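Local coordinates for ribose ABC transporter, substrate binding protein (Conexibacter woesei, PDB 4KQ9) that probably binds a carbohydrate such as ribose in the periplasm and hands it to an ABC transporter, at residues V10-F15 with N23-G28; G28-A33 with L38-S43. The protein carries 1 engineered substitution. All blocks are in the same frame, centred on the assembly; numbering follows the deposited sequence.

Both contacts belong to one beta-alpha-beta unit, made of strand 9-15, helix 20-35 and strand 39-45. They come in series along the chain. Contact 1 sets the first strand against the front half of the helix, and contact 2 sets the later turns of the helix against the second strand. Gly28 is common to both, and their centres lie about 7 Å apart. The two strands are parallel neighbours in the six-stranded sheet, joined by backbone hydrogen bonds such as Ser43 N to Tyr12 O at 2.8 Å. One helix thus packs over two adjacent strands at the 39-45 edge of this sheet, one of two parallel sheets in the protein.

Contact 1. Residues V10-F15 with N23-G28; sequences VVYSTF and NRIGEG
A small, buried strand-to-helix packing contact joins Tyr12 of strand 9-15 to Ile25 and Gly26 of helix 20-35. It is van der Waals packing, with no hydrogen bond between the two segments. The Tyr12 side chain does the reaching from the sheet. Its CG stands anti to the backbone N (chi1 -179°), which carries the ring out to the helix. There the side chains of Tyr12 and Ile25 cross at about a right angle. The CG2 branch of Ile25 does the touching: it lies 3.6 Å from Tyr12 OH and 4.1 Å from Tyr12 CE2. Gly26 comes to the ring edge, with its N 4.2 Å from Tyr12 CE2 and near the ring plane. Gly26 has no side chain, and it is the backbone N that comes to the ring. Within the strand, Thr14 CB sits over one face of the ring, toward its rim. Tyr12 is buried, and its OH is hydrogen-bonded to Ser70 OG. Ile25 also touches Ala247 of helix 247-264. This is the first strand-helix packing of a beta-alpha-beta unit in the Rossmann-like fold of periplasmic binding proteins.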
# COMPACT_ATOMS: atom_id res chain seq x y z
N VAL A 10 13.47 -20.34 1.72
CA VAL A 10 12.25 -19.57 1.65
C VAL A 10 12.16 -18.93 0.31
O VAL A 10 13.17 -18.43 -0.21
CB VAL A 10 12.29 -18.48 2.70
CG1 VAL A 10 11.13 -17.48 2.51
CG2 VAL A 10 12.30 -19.11 4.07
N VAL A 11 10.95 -18.90 -0.22
CA VAL A 11 10.66 -18.30 -1.48
C VAL A 11 9.61 -17.21 -1.33
O VAL A 11 8.61 -17.42 -0.66
CB VAL A 11 10.08 -19.34 -2.41
CG1 VAL A 11 9.68 -18.68 -3.72
CG2 VAL A 11 11.15 -20.43 -2.69
N TYR A 12 9.88 -16.07 -2.00
CA TYR A 12 8.91 -14.99 -2.23
C TYR A 12 8.40 -14.94 -3.66
O TYR A 12 9.17 -14.56 -4.57
CB TYR A 12 9.56 -13.65 -1.90
CG TYR A 12 8.70 -12.43 -2.06
CD1 TYR A 12 7.33 -12.46 -1.79
CD2 TYR A 12 9.27 -11.21 -2.33
CE1 TYR A 12 6.56 -11.31 -1.88
CE2 TYR A 12 8.51 -10.07 -2.44
CZ TYR A 12 7.16 -10.14 -2.19
OH TYR A 12 6.43 -9.04 -2.32
N SER A 13 7.10 -15.22 -3.81
CA SER A 13 6.35 -15.08 -5.01
C SER A 13 5.68 -13.73 -5.12
O SER A 13 4.74 -13.41 -4.34
CB SER A 13 5.27 -16.15 -5.11
OG SER A 13 4.23 -15.70 -5.97
N THR A 14 6.21 -12.93 -6.07
CA THR A 14 5.65 -11.64 -6.38
C THR A 14 5.36 -11.54 -7.90
O THR A 14 5.32 -12.58 -8.63
CB THR A 14 6.51 -10.51 -5.77
OG1 THR A 14 5.81 -9.26 -5.86
CG2 THR A 14 7.89 -10.41 -6.40
N PHE A 15 5.02 -10.33 -8.35
CA PHE A 15 4.65 -10.10 -9.74
C PHE A 15 5.14 -8.70 -10.13
O PHE A 15 5.59 -7.91 -9.27
CB PHE A 15 3.14 -10.27 -9.94
CG PHE A 15 2.31 -9.31 -9.13
CD1 PHE A 15 1.96 -8.05 -9.65
CD2 PHE A 15 1.91 -9.65 -7.83
CE1 PHE A 15 1.21 -7.18 -8.90
CE2 PHE A 15 1.18 -8.75 -7.08
CZ PHE A 15 0.82 -7.53 -7.62
N ASN A 23 9.17 -4.13 -6.47
CA ASN A 23 10.59 -4.15 -6.54
C ASN A 23 11.21 -3.78 -5.20
O ASN A 23 12.16 -4.42 -4.79
CB ASN A 23 11.13 -3.27 -7.70
CG ASN A 23 10.94 -3.92 -9.06
OD1 ASN A 23 10.94 -5.13 -9.17
ND2 ASN A 23 10.75 -3.12 -10.10
N ARG A 24 10.67 -2.78 -4.49
CA ARG A 24 11.27 -2.32 -3.26
C ARG A 24 11.04 -3.33 -2.13
O ARG A 24 11.86 -3.48 -1.24
CB ARG A 24 10.74 -0.93 -2.82
CG ARG A 24 11.56 0.27 -3.38
CD ARG A 24 11.30 1.60 -2.65
NE ARG A 24 9.86 1.89 -2.39
CZ ARG A 24 8.97 2.30 -3.30
NH1 ARG A 24 9.33 2.50 -4.58
NH2 ARG A 24 7.70 2.54 -2.95
N ILE A 25 9.90 -3.94 -2.13
CA ILE A 25 9.66 -5.02 -1.14
C ILE A 25 10.71 -6.16 -1.35
O ILE A 25 11.30 -6.61 -0.40
CB ILE A 25 8.28 -5.59 -1.23
CG1 ILE A 25 7.21 -4.52 -0.94
CG2 ILE A 25 8.14 -6.69 -0.20
CD1 ILE A 25 5.83 -5.12 -0.88
N GLY A 26 10.91 -6.58 -2.61
CA GLY A 26 11.93 -7.58 -2.93
C GLY A 26 13.29 -7.22 -2.40
O GLY A 26 13.97 -8.04 -1.81
N GLU A 27 13.70 -5.96 -2.59
CA GLU A 27 14.96 -5.49 -2.05
C GLU A 27 15.08 -5.56 -0.53
O GLU A 27 16.12 -5.95 0.02
CB GLU A 27 15.25 -4.03 -2.46
CG GLU A 27 15.33 -3.81 -3.99
N GLY A 28 14.06 -5.14 0.20
CA GLY A 28 14.16 -5.18 1.66
C GLY A 28 14.21 -6.65 2.16
O GLY A 28 14.93 -6.95 3.17

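Contact 2. Residues G28-A33 with L38-S43; sequences GAKAQA and LDFDIS
Phe40 points its ring from strand 39-45 at helix 20-35 and meets three of its residues. Chi1 of Phe40 is 179°, which swings the ring away from its own backbone N and stands it out toward the helix. Ala33 CB packs near the root of the side chain, 3.6 Å from Phe40 CG. Ala29 CB lies toward the far end, 3.8 Å from Phe40 CZ. Both methyls approach the ring obliquely. Lys30 is placed differently: its CG sits at the ring edge, in plane, 3.8 Å from Phe40 CE2. The Lys30 chain crosses both Phe40 and Ile42 at about a right angle. Its aliphatic part lies against the end of Ile42, with Lys30 CG 3.6 Å from Ile42 CD1. Helix 28-33 and strand 39-43 run nearly antiparallel, at 169° with axes 9.0 Å apart, as expected for the second half of a beta-alpha-beta crossover in this Rossmann-like fold. An alanine in place of Phe40 would take away the ring and would probably leave Ala29 and the edge-on Lys30 CG without their aromatic partner. The turn back to the strand is tied by Leu38 N to Ala33 O, a hydrogen bond of 3.0 Å with an N-H...O angle of 158°. Leu38 CD1 packs more loosely, 4.2 Å from Ala33 CB. Ile255 of helix 247-264 also touches Ala29, Leu38 and Phe40.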
# COMPACT_ATOMS: atom_id res chain seq x y z
N GLY A 28 14.06 -5.14 0.20
CA GLY A 28 14.16 -5.18 1.66
C GLY A 28 14.21 -6.65 2.16
O GLY A 28 14.93 -6.95 3.17
N ALA A 29 13.47 -7.52 1.48
CA ALA A 29 13.41 -8.98 1.84
C ALA A 29 14.78 -9.59 1.55
O ALA A 29 15.32 -10.29 2.40
CB ALA A 29 12.40 -9.71 1.08
N LYS A 30 15.36 -9.23 0.40
CA LYS A 30 16.69 -9.76 0.06
C LYS A 30 17.73 -9.37 1.02
O LYS A 30 18.48 -10.21 1.49
CB LYS A 30 17.12 -9.30 -1.34
CG LYS A 30 16.50 -10.10 -2.45
CD LYS A 30 17.21 -9.85 -3.79
CE LYS A 30 16.45 -8.87 -4.67
NZ LYS A 30 17.34 -8.33 -5.73
N ALA A 31 17.76 -8.10 1.40
CA ALA A 31 18.72 -7.65 2.33
C ALA A 31 18.57 -8.36 3.69
O ALA A 31 19.57 -8.72 4.38
CB ALA A 31 18.61 -6.15 2.51
N GLN A 32 17.33 -8.51 4.14
CA GLN A 32 17.20 -9.13 5.48
C GLN A 32 17.44 -10.62 5.45
O GLN A 32 17.80 -11.18 6.47
CB GLN A 32 15.85 -8.85 6.13
CG GLN A 32 15.78 -9.20 7.65
CD GLN A 32 16.73 -8.49 8.58
OE1 GLN A 32 17.39 -7.51 8.25
NE2 GLN A 32 16.80 -8.98 9.79
N ALA A 33 17.12 -11.27 4.36
CA ALA A 33 17.35 -12.66 4.20
C ALA A 33 18.83 -13.03 4.36
O ALA A 33 19.18 -14.04 4.99
CB ALA A 33 16.81 -13.08 2.86
N LEU A 38 19.28 -16.97 5.43
CA LEU A 38 18.39 -17.86 4.74
C LEU A 38 18.88 -18.18 3.33
O LEU A 38 19.55 -17.38 2.71
CB LEU A 38 17.01 -17.19 4.56
CG LEU A 38 16.26 -16.80 5.82
CD1 LEU A 38 15.06 -15.93 5.43
CD2 LEU A 38 15.78 -18.07 6.49
N ASP A 39 18.51 -19.36 2.83
CA ASP A 39 18.56 -19.63 1.40
C ASP A 39 17.28 -19.10 0.77
O ASP A 39 16.21 -19.72 0.86
CB ASP A 39 18.74 -21.13 1.10
CG ASP A 39 18.79 -21.41 -0.40
OD1 ASP A 39 19.22 -20.52 -1.16
OD2 ASP A 39 18.38 -22.51 -0.82
N PHE A 40 17.41 -17.96 0.10
CA PHE A 40 16.25 -17.12 -0.27
C PHE A 40 16.14 -16.87 -1.77
O PHE A 40 17.05 -16.35 -2.40
CB PHE A 40 16.29 -15.79 0.51
CG PHE A 40 15.14 -14.84 0.18
CD1 PHE A 40 13.85 -15.15 0.50
CD2 PHE A 40 15.37 -13.63 -0.47
CE1 PHE A 40 12.80 -14.31 0.16
CE2 PHE A 40 14.34 -12.78 -0.77
CZ PHE A 40 13.05 -13.12 -0.46
N ASP A 41 15.01 -17.20 -2.35
CA ASP A 41 14.76 -16.83 -3.72
C ASP A 41 13.53 -15.97 -3.87
O ASP A 41 12.56 -16.18 -3.20
CB ASP A 41 14.53 -18.07 -4.57
CG ASP A 41 15.82 -18.61 -5.15
OD1 ASP A 41 16.74 -18.98 -4.36
OD2 ASP A 41 15.92 -18.62 -6.40
N ILE A 42 13.56 -15.06 -4.84
CA ILE A 42 12.37 -14.37 -5.31
C ILE A 42 11.93 -14.84 -6.68
O ILE A 42 12.69 -14.70 -7.66
CB ILE A 42 12.65 -12.88 -5.40
CG1 ILE A 42 12.93 -12.37 -4.01
CG2 ILE A 42 11.48 -12.17 -6.04
CD1 ILE A 42 13.38 -10.93 -3.93
N SER A 43 10.69 -15.29 -6.80
CA SER A 43 10.13 -15.62 -8.08
C SER A 43 9.10 -14.59 -8.51
O SER A 43 8.12 -14.36 -7.81
CB SER A 43 9.50 -17.01 -8.01
OG SER A 43 8.44 -17.12 -8.94